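Local atomic coordinates of carboxypeptidase 1 (Deinococcus radiodurans str. R1, PDB entry 5GIV), a protein that probably releases amino acids one after another from the C-terminus of peptides with broad specificity, as a zinc-dependent metallocarboxypeptidase of the M32 family. Residues A[107-118]-A[130-138]; A[62-73]-A[87-98]. All coordinates share one frame; numbering follows the deposited sequence.

Contacts 1 and 2 are two worked cases of one principle, the packing of consecutive antiparallel helices through a large aromatic knob. They lie in series along the chain: contact 2 joins helices 64-75 and 81-99, and contact 1 joins the next pair, 102-122 and 128-147. Their centres are about 31 Å apart and their nearest atoms about 12 Å apart, so the two do not touch. Within the largely helical M32 fold their centres lie about 23 Å (contact 1) and about 27 Å (contact 2) from that of the chain, away from the zinc site of His266, His270 and Glu296. Contact 1 adds direct polar bonds; contact 2 relies on apolar packing, one bridging water and a salt bridge.

Contact 1. Residues A[107-118]-A[130-138]; sequences EFSGHVGQSYSA and RMVPYLEKT
Torsions set the meeting of His111 with Lys137: in both, CG stands opposite the backbone N (chi1 168° and -171°), which carries the imidazole across to 130-138 and lays the extended lysine chain over one ring face, Lys137 CG 3.9 Å from the centroid of the His111 ring. At the ring edge, His111 NE2 bonds to Tyr134 O at 3.0 Å, an oxygen almost in the ring plane that also accepts from Thr138 N, and to Thr138 OG1 at 2.8 Å. The single N-H between these two oxygens may be shared, with the Thr138 bond possible in either direction. Edge bonds and lysine cover together should fix the ring's rotation. Water 1 links Thr138 OG1 to Ser115 OG, which also bonds to Tyr411 O. One turn earlier on the same helix, Tyr134 is a knob among His111, Gln114, Ser115 and Ala118, with CD1 3.4 Å from Ser115 CA and Ala118 CB off-centre over its ring. Met131, its chain bent, brings CE to 3.4 Å from Ser115 O. The axes of 107-118 and 130-138 run 10.0 Å apart at 157° within the antiparallel hairpin of helices 102-122 and 128-147; Tyr116 stacks on Phe412, and Leu135 packs against Val378 in a neighbouring loop.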
loop_
_atom_site.group_PDB
_atom_site.type_symbol
_atom_site.label_atom_id
_atom_site.label_comp_id
_atom_site.label_asym_id
_atom_site.label_seq_id
_atom_site.Cartn_x
_atom_site.Cartn_y
_atom_site.Cartn_z
ATOM N N GLU A 107 3.133 26.924 3.056
ATOM C CA GLU A 107 4.477 27.337 3.449
ATOM C C GLU A 107 4.975 26.509 4.629
ATOM O O GLU A 107 6.095 25.989 4.610
ATOM C CB GLU A 107 4.499 28.834 3.777
ATOM C CG GLU A 107 5.890 29.352 4.120
ATOM C CD GLU A 107 5.881 30.713 4.800
ATOM O OE1 GLU A 107 4.788 31.200 5.165
ATOM O OE2 GLU A 107 6.977 31.303 4.959
ATOM N N PHE A 108 4.154 26.386 5.672
ATOM C CA PHE A 108 4.532 25.593 6.838
ATOM C C PHE A 108 4.762 24.132 6.452
ATOM O O PHE A 108 5.748 23.511 6.869
ATOM C CB PHE A 108 3.443 25.714 7.912
ATOM C CG PHE A 108 3.939 25.508 9.319
ATOM C CD1 PHE A 108 5.167 24.928 9.564
ATOM C CD2 PHE A 108 3.173 25.911 10.398
ATOM C CE1 PHE A 108 5.615 24.749 10.860
ATOM C CE2 PHE A 108 3.620 25.731 11.696
ATOM C CZ PHE A 108 4.842 25.150 11.922
ATOM N N SER A 109 3.857 23.571 5.649
ATOM C CA SER A 109 3.996 22.185 5.215
ATOM C C SER A 109 5.268 21.975 4.399
ATOM O O SER A 109 5.973 20.975 4.585
ATOM C CB SER A 109 2.767 21.778 4.403
ATOM O OG SER A 109 3.020 20.591 3.676
ATOM N N GLY A 110 5.590 22.912 3.504
ATOM C CA GLY A 110 6.801 22.769 2.713
ATOM C C GLY A 110 8.059 22.916 3.547
ATOM O O GLY A 110 9.049 22.211 3.326
ATOM N N HIS A 111 8.034 23.815 4.531
ATOM C CA HIS A 111 9.209 24.015 5.369
ATOM C C HIS A 111 9.489 22.786 6.222
ATOM O O HIS A 111 10.623 22.294 6.258
ATOM C CB HIS A 111 9.034 25.243 6.258
ATOM C CG HIS A 111 10.064 25.350 7.335
ATOM N ND1 HIS A 111 11.341 25.813 7.102
ATOM C CD2 HIS A 111 10.011 25.045 8.653
ATOM C CE1 HIS A 111 12.029 25.792 8.230
ATOM N NE2 HIS A 111 11.246 25.329 9.187
ATOM N N VAL A 112 8.471 22.284 6.927
ATOM C CA VAL A 112 8.679 21.121 7.789
ATOM C C VAL A 112 9.087 19.914 6.963
ATOM O O VAL A 112 9.791 19.024 7.459
ATOM C CB VAL A 112 7.426 20.828 8.642
ATOM C CG1 VAL A 112 7.135 21.987 9.574
ATOM C CG2 VAL A 112 6.225 20.532 7.761
ATOM N N GLY A 113 8.673 19.864 5.693
ATOM C CA GLY A 113 9.146 18.801 4.822
ATOM C C GLY A 113 10.637 18.901 4.566
ATOM O O GLY A 113 11.349 17.890 4.567
ATOM N N GLN A 114 11.135 20.124 4.359
ATOM C CA GLN A 114 12.568 20.324 4.165
ATOM C C GLN A 114 13.332 20.162 5.470
ATOM O O GLN A 114 14.438 19.609 5.482
ATOM C CB GLN A 114 12.831 21.703 3.560
ATOM C CG GLN A 114 12.233 21.889 2.175
ATOM C CD GLN A 114 12.670 23.190 1.521
ATOM O OE1 GLN A 114 12.949 23.231 0.320
ATOM N NE2 GLN A 114 12.724 24.265 2.309
ATOM N N SER A 115 12.761 20.651 6.577
ATOM C CA SER A 115 13.354 20.424 7.893
ATOM C C SER A 115 13.494 18.929 8.173
ATOM O O SER A 115 14.561 18.453 8.575
ATOM C CB SER A 115 12.499 21.102 8.968
ATOM O OG SER A 115 12.997 20.837 10.265
ATOM N N TYR A 116 12.417 18.176 7.949
ATOM C CA TYR A 116 12.448 16.745 8.203
ATOM C C TYR A 116 13.528 16.057 7.376
ATOM O O TYR A 116 14.320 15.265 7.903
ATOM C CB TYR A 116 11.076 16.128 7.930
ATOM C CG TYR A 116 11.122 14.623 7.970
ATOM C CD1 TYR A 116 11.188 13.943 9.180
ATOM C CD2 TYR A 116 11.126 13.881 6.795
ATOM C CE1 TYR A 116 11.242 12.569 9.221
ATOM C CE2 TYR A 116 11.180 12.502 6.825
ATOM C CZ TYR A 116 11.238 11.851 8.043
ATOM O OH TYR A 116 11.295 10.478 8.080
ATOM N N SER A 117 13.575 16.339 6.073
ATOM C CA SER A 117 14.580 15.696 5.227
ATOM C C SER A 117 15.992 16.022 5.701
ATOM O O SER A 117 16.849 15.133 5.787
ATOM C CB SER A 117 14.378 16.088 3.767
ATOM O OG SER A 117 13.168 15.530 3.285
ATOM N N ALA A 118 16.258 17.295 6.006
ATOM C CA ALA A 118 17.574 17.654 6.531
ATOM C C ALA A 118 17.861 16.943 7.858
ATOM O O ALA A 118 19.014 16.586 8.139
ATOM C CB ALA A 118 17.684 19.175 6.691
ATOM N N ARG A 130 23.478 22.545 11.719
ATOM C CA ARG A 130 22.753 22.637 10.458
ATOM C C ARG A 130 21.255 22.816 10.674
ATOM O O ARG A 130 20.598 23.509 9.886
ATOM C CB ARG A 130 23.018 21.395 9.607
ATOM C CG ARG A 130 22.211 21.307 8.318
ATOM C CD ARG A 130 22.502 19.993 7.614
ATOM N NE ARG A 130 21.699 19.766 6.413
ATOM C CZ ARG A 130 21.712 18.627 5.720
ATOM N NH1 ARG A 130 22.481 17.614 6.112
ATOM N NH2 ARG A 130 20.945 18.488 4.647
ATOM N N MET A 131 20.693 22.210 11.729
ATOM C CA MET A 131 19.259 22.299 11.950
ATOM C C MET A 131 18.833 23.605 12.611
ATOM O O MET A 131 17.643 23.942 12.571
ATOM C CB MET A 131 18.781 21.120 12.801
ATOM C CG MET A 131 19.108 19.764 12.211
ATOM S SD MET A 131 18.665 19.629 10.470
ATOM C CE MET A 131 16.916 20.030 10.493
ATOM N N VAL A 132 19.766 24.349 13.216
ATOM C CA VAL A 132 19.388 25.570 13.935
ATOM C C VAL A 132 18.543 26.499 13.069
ATOM O O VAL A 132 17.473 26.927 13.525
ATOM C CB VAL A 132 20.631 26.259 14.508
ATOM C CG1 VAL A 132 20.269 27.646 14.998
ATOM C CG2 VAL A 132 21.220 25.438 15.645
ATOM N N PRO A 133 18.949 26.855 11.846
ATOM C CA PRO A 133 18.070 27.703 11.014
ATOM C C PRO A 133 16.699 27.098 10.746
ATOM O O PRO A 133 15.703 27.829 10.762
ATOM C CB PRO A 133 18.887 27.896 9.726
ATOM C CG PRO A 133 19.926 26.818 9.751
ATOM C CD PRO A 133 20.243 26.595 11.194
ATOM N N TYR A 134 16.614 25.789 10.486
ATOM C CA TYR A 134 15.305 25.163 10.297
ATOM C C TYR A 134 14.435 25.307 11.541
ATOM O O TYR A 134 13.236 25.598 11.442
ATOM C CB TYR A 134 15.459 23.685 9.948
ATOM C CG TYR A 134 15.981 23.398 8.560
ATOM C CD1 TYR A 134 15.116 23.267 7.491
ATOM C CD2 TYR A 134 17.338 23.237 8.327
ATOM C CE1 TYR A 134 15.586 22.982 6.220
ATOM C CE2 TYR A 134 17.822 22.961 7.060
ATOM C CZ TYR A 134 16.940 22.832 6.008
ATOM O OH TYR A 134 17.410 22.554 4.737
ATOM N N LEU A 135 15.016 25.103 12.723
ATOM C CA LEU A 135 14.234 25.232 13.945
ATOM C C LEU A 135 13.825 26.679 14.185
ATOM O O LEU A 135 12.731 26.940 14.696
ATOM C CB LEU A 135 15.029 24.695 15.135
ATOM C CG LEU A 135 15.279 23.186 15.234
ATOM C CD1 LEU A 135 16.383 22.906 16.251
ATOM C CD2 LEU A 135 13.989 22.437 15.608
ATOM N N GLU A 136 14.684 27.631 13.827
ATOM C CA GLU A 136 14.338 29.038 14.002
ATOM C C GLU A 136 13.140 29.419 13.137
ATOM O O GLU A 136 12.209 30.086 13.605
ATOM C CB GLU A 136 15.557 29.906 13.710
ATOM C CG GLU A 136 16.501 29.950 14.901
ATOM C CD GLU A 136 17.827 30.624 14.604
ATOM O OE1 GLU A 136 18.140 30.861 13.406
ATOM O OE2 GLU A 136 18.548 30.925 15.587
ATOM N N LYS A 137 13.143 28.995 11.872
ATOM C CA LYS A 137 11.991 29.252 11.021
ATOM C C LYS A 137 10.765 28.506 11.532
ATOM O O LYS A 137 9.646 29.032 11.481
ATOM C CB LYS A 137 12.294 28.862 9.574
ATOM C CG LYS A 137 11.215 29.316 8.597
ATOM C CD LYS A 137 11.563 29.023 7.142
ATOM C CE LYS A 137 10.478 29.572 6.210
ATOM N NZ LYS A 137 10.799 29.390 4.766
ATOM N N THR A 138 10.954 27.272 12.011
ATOM C CA THR A 138 9.830 26.526 12.568
ATOM C C THR A 138 9.256 27.224 13.794
ATOM O O THR A 138 8.033 27.305 13.949
ATOM C CB THR A 138 10.241 25.091 12.912
ATOM O OG1 THR A 138 10.499 24.367 11.707
ATOM C CG2 THR A 138 9.116 24.391 13.661
HETATM O O HOH W 1 12.232 22.375 12.553
#

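Contact 2. Residues A[62-73]-A[87-98]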
loop_
_atom_site.group_PDB
_atom_site.type_symbol
_atom_site.label_atom_id
_atom_site.label_comp_id
_atom_site.label_asym_id
_atom_site.label_seq_id
_atom_site.Cartn_x
_atom_site.Cartn_y
_atom_site.Cartn_z
ATOM N N THR A 62 -12.560 23.124 3.262
ATOM C CA THR A 62 -12.864 24.543 3.383
ATOM C C THR A 62 -13.853 25.025 2.330
ATOM O O THR A 62 -14.036 26.239 2.178
ATOM C CB THR A 62 -11.582 25.372 3.294
ATOM O OG1 THR A 62 -10.958 25.130 2.030
ATOM C CG2 THR A 62 -10.618 25.001 4.411
ATOM N N ASP A 63 -14.515 24.111 1.620
ATOM C CA ASP A 63 -15.415 24.523 0.555
ATOM C C ASP A 63 -16.527 25.394 1.122
ATOM O O ASP A 63 -17.179 25.029 2.104
ATOM C CB ASP A 63 -16.005 23.299 -0.136
ATOM C CG ASP A 63 -16.978 23.667 -1.230
ATOM O OD1 ASP A 63 -16.523 23.944 -2.360
ATOM O OD2 ASP A 63 -18.197 23.711 -0.955
ATOM N N ALA A 64 -16.741 26.554 0.500
ATOM C CA ALA A 64 -17.750 27.483 1.003
ATOM C C ALA A 64 -19.146 26.873 0.932
ATOM O O ALA A 64 -19.950 27.032 1.861
ATOM C CB ALA A 64 -17.691 28.800 0.227
ATOM N N GLY A 65 -19.461 26.179 -0.164
ATOM C CA GLY A 65 -20.747 25.508 -0.230
ATOM C C GLY A 65 -20.947 24.560 0.936
ATOM O O GLY A 65 -21.960 24.626 1.638
ATOM N N TYR A 66 -19.931 23.732 1.219
ATOM C CA TYR A 66 -19.987 22.843 2.377
ATOM C C TYR A 66 -20.231 23.630 3.658
ATOM O O TYR A 66 -21.059 23.238 4.492
ATOM C CB TYR A 66 -18.683 22.046 2.464
ATOM C CG TYR A 66 -18.456 21.277 3.756
ATOM C CD1 TYR A 66 -19.416 20.414 4.268
ATOM C CD2 TYR A 66 -17.268 21.421 4.464
ATOM C CE1 TYR A 66 -19.191 19.714 5.435
ATOM C CE2 TYR A 66 -17.041 20.728 5.634
ATOM C CZ TYR A 66 -18.000 19.877 6.117
ATOM O OH TYR A 66 -17.767 19.190 7.287
ATOM N N GLY A 67 -19.540 24.761 3.821
ATOM C CA GLY A 67 -19.770 25.587 4.993
ATOM C C GLY A 67 -21.207 26.058 5.082
ATOM O O GLY A 67 -21.783 26.127 6.172
ATOM N N LYS A 68 -21.808 26.373 3.934
ATOM C CA LYS A 68 -23.191 26.829 3.930
ATOM C C LYS A 68 -24.132 25.722 4.377
ATOM O O LYS A 68 -25.067 25.970 5.146
ATOM C CB LYS A 68 -23.566 27.348 2.532
ATOM N N LEU A 69 -23.894 24.490 3.919
ATOM C CA LEU A 69 -24.694 23.371 4.390
ATOM C C LEU A 69 -24.611 23.230 5.903
ATOM O O LEU A 69 -25.642 23.064 6.578
ATOM C CB LEU A 69 -24.228 22.073 3.716
ATOM C CG LEU A 69 -24.584 21.816 2.244
ATOM C CD1 LEU A 69 -23.858 22.750 1.279
ATOM C CD2 LEU A 69 -24.288 20.365 1.883
ATOM N N LEU A 70 -23.409 23.385 6.470
ATOM C CA LEU A 70 -23.270 23.265 7.916
ATOM C C LEU A 70 -24.038 24.361 8.643
ATOM O O LEU A 70 -24.654 24.110 9.685
ATOM C CB LEU A 70 -21.779 23.305 8.307
ATOM C CG LEU A 70 -20.880 22.105 7.952
ATOM C CD1 LEU A 70 -19.428 22.414 8.270
ATOM C CD2 LEU A 70 -21.320 20.823 8.646
ATOM N N ASP A 71 -24.001 25.587 8.114
ATOM C CA ASP A 71 -24.755 26.676 8.734
ATOM C C ASP A 71 -26.248 26.374 8.734
ATOM O O ASP A 71 -26.932 26.553 9.749
ATOM C CB ASP A 71 -24.463 27.989 8.010
ATOM C CG ASP A 71 -23.033 28.463 8.211
ATOM O OD1 ASP A 71 -22.340 27.943 9.109
ATOM O OD2 ASP A 71 -22.600 29.360 7.461
ATOM N N ALA A 72 -26.773 25.909 7.600
ATOM C CA ALA A 72 -28.182 25.538 7.550
ATOM C C ALA A 72 -28.491 24.460 8.579
ATOM O O ALA A 72 -29.391 24.616 9.412
ATOM C CB ALA A 72 -28.558 25.064 6.144
ATOM N N ALA A 73 -27.732 23.362 8.547
ATOM C CA ALA A 73 -28.008 22.240 9.436
ATOM C C ALA A 73 -27.853 22.612 10.904
ATOM O O ALA A 73 -28.491 21.997 11.764
ATOM C CB ALA A 73 -27.089 21.067 9.094
ATOM N N VAL A 87 -22.668 17.987 13.536
ATOM C CA VAL A 87 -22.637 19.313 12.932
ATOM C C VAL A 87 -21.743 20.239 13.737
ATOM O O VAL A 87 -20.943 20.996 13.175
ATOM C CB VAL A 87 -24.070 19.864 12.807
ATOM C CG1 VAL A 87 -24.051 21.321 12.387
ATOM C CG2 VAL A 87 -24.852 19.033 11.805
ATOM N N GLN A 88 -21.843 20.181 15.064
ATOM C CA GLN A 88 -20.993 21.024 15.894
ATOM C C GLN A 88 -19.523 20.701 15.655
ATOM O O GLN A 88 -18.691 21.601 15.495
ATOM C CB GLN A 88 -21.362 20.853 17.366
ATOM C CG GLN A 88 -20.560 21.736 18.296
ATOM C CD GLN A 88 -20.843 21.460 19.762
ATOM O OE1 GLN A 88 -20.789 20.315 20.218
ATOM N NE2 GLN A 88 -21.177 22.510 20.505
ATOM N N VAL A 89 -19.184 19.409 15.639
ATOM C CA VAL A 89 -17.804 19.004 15.396
ATOM C C VAL A 89 -17.359 19.406 13.990
ATOM O O VAL A 89 -16.245 19.908 13.796
ATOM C CB VAL A 89 -17.654 17.490 15.636
ATOM C CG1 VAL A 89 -16.330 16.975 15.065
ATOM C CG2 VAL A 89 -17.766 17.183 17.136
ATOM N N ALA A 90 -18.213 19.180 12.988
ATOM C CA ALA A 90 -17.868 19.575 11.626
ATOM C C ALA A 90 -17.628 21.077 11.525
ATOM O O ALA A 90 -16.702 21.518 10.832
ATOM C CB ALA A 90 -18.961 19.140 10.652
ATOM N N ARG A 91 -18.457 21.882 12.196
ATOM C CA ARG A 91 -18.268 23.329 12.135
ATOM C C ARG A 91 -17.012 23.759 12.880
ATOM O O ARG A 91 -16.330 24.696 12.451
ATOM C CB ARG A 91 -19.491 24.065 12.703
ATOM C CG ARG A 91 -20.815 23.695 12.051
ATOM C CD ARG A 91 -21.641 24.916 11.631
ATOM N NE ARG A 91 -22.208 25.664 12.754
ATOM C CZ ARG A 91 -21.943 26.942 13.022
ATOM N NH1 ARG A 91 -21.122 27.637 12.243
ATOM N NH2 ARG A 91 -22.508 27.530 14.071
ATOM N N GLN A 92 -16.677 23.085 13.981
ATOM C CA GLN A 92 -15.430 23.404 14.670
ATOM C C GLN A 92 -14.225 23.062 13.802
ATOM O O GLN A 92 -13.261 23.834 13.744
ATOM C CB GLN A 92 -15.362 22.674 16.012
ATOM C CG GLN A 92 -16.371 23.189 17.029
ATOM C CD GLN A 92 -16.463 22.328 18.285
ATOM O OE1 GLN A 92 -15.794 21.296 18.407
ATOM N NE2 GLN A 92 -17.317 22.742 19.217
ATOM N N ASP A 93 -14.258 21.907 13.122
ATOM C CA ASP A 93 -13.190 21.588 12.178
ATOM C C ASP A 93 -13.185 22.594 11.034
ATOM O O ASP A 93 -12.128 23.090 10.626
ATOM C CB ASP A 93 -13.358 20.172 11.616
ATOM C CG ASP A 93 -13.284 19.088 12.683
ATOM O OD1 ASP A 93 -12.815 19.349 13.815
ATOM O OD2 ASP A 93 -13.686 17.946 12.372
ATOM N N PHE A 94 -14.368 22.934 10.525
ATOM C CA PHE A 94 -14.445 23.915 9.452
ATOM C C PHE A 94 -13.908 25.269 9.903
ATOM O O PHE A 94 -13.259 25.978 9.124
ATOM C CB PHE A 94 -15.883 24.042 8.958
ATOM C CG PHE A 94 -16.023 24.908 7.742
ATOM C CD1 PHE A 94 -16.201 26.276 7.865
ATOM C CD2 PHE A 94 -15.969 24.355 6.474
ATOM C CE1 PHE A 94 -16.331 27.074 6.737
ATOM C CE2 PHE A 94 -16.096 25.151 5.345
ATOM C CZ PHE A 94 -16.277 26.506 5.480
ATOM N N GLU A 95 -14.189 25.658 11.147
ATOM C CA GLU A 95 -13.683 26.928 11.652
ATOM C C GLU A 95 -12.159 26.966 11.634
ATOM O O GLU A 95 -11.559 27.864 11.033
ATOM C CB GLU A 95 -14.213 27.165 13.066
ATOM C CG GLU A 95 -13.606 28.364 13.778
ATOM C CD GLU A 95 -13.976 29.671 13.121
ATOM O OE1 GLU A 95 -14.987 29.689 12.380
ATOM O OE2 GLU A 95 -13.276 30.679 13.362
ATOM N N LYS A 96 -11.509 25.977 12.256
ATOM C CA LYS A 96 -10.046 26.001 12.319
ATOM C C LYS A 96 -9.422 25.810 10.942
ATOM O O LYS A 96 -8.387 26.413 10.640
ATOM C CB LYS A 96 -9.518 24.964 13.314
ATOM C CG LYS A 96 -10.047 23.565 13.156
ATOM C CD LYS A 96 -9.668 22.727 14.371
ATOM C CE LYS A 96 -10.291 23.264 15.661
ATOM N NZ LYS A 96 -9.809 22.479 16.849
ATOM N N ALA A 97 -10.036 24.987 10.087
ATOM C CA ALA A 97 -9.437 24.728 8.781
ATOM C C ALA A 97 -9.436 25.979 7.913
ATOM O O ALA A 97 -8.514 26.171 7.112
ATOM C CB ALA A 97 -10.169 23.593 8.073
ATOM N N THR A 98 -10.444 26.846 8.068
ATOM C CA THR A 98 -10.505 28.079 7.292
ATOM C C THR A 98 -9.849 29.245 8.010
ATOM O O THR A 98 -9.546 30.258 7.372
ATOM C CB THR A 98 -11.962 28.464 6.974
ATOM O OG1 THR A 98 -12.707 28.651 8.192
ATOM C CG2 THR A 98 -12.629 27.393 6.128
HETATM O O HOH W 2 -15.824 20.164 8.617
#
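The Phe94 ring carries Gly67 CA on one face and Thr98 CG2, from its own helix, on the opposite one, while Asp63 O approaches the edge at 3.4 Å from CE2. This is knobs-into-holes packing in an antiparallel helical hairpin: Phe94 fills the hole between Thr62, Tyr66, Gly67 and Leu70. Phe94 CG lies opposite its backbone N (chi1 -173°), which carries the ring across to Gly67, whose CA, lacking a side chain, comes within 3.6 Å of Phe94 CZ. The Tyr66 ring meets Phe94 obliquely, planes at 72°, their CD2 atoms 3.8 Å apart. Leu70 CD1 lies over one face of Tyr66; water 2, in the plane of that ring, bonds to Tyr66 OH and donates to Ala90 O, bridging the helices, and Trp17 NE1 of helix 8-36 is a further partner of the hydroxyl. With an alanine in place of Phe94, the hole would probably be left as a gap over Gly67, and Tyr66 would lose that aromatic neighbour. Leu70 CD2 packs on Ala90 CB at 3.5 Å. Thr62 CG2 rests against Thr98 CG2, 3.6 Å away. Asp71 OD1 stands 3.4 Å from Arg91 NH1, a salt bridge held by charge alone, the carboxylate and guanidinium planes nearly perpendicular (86°).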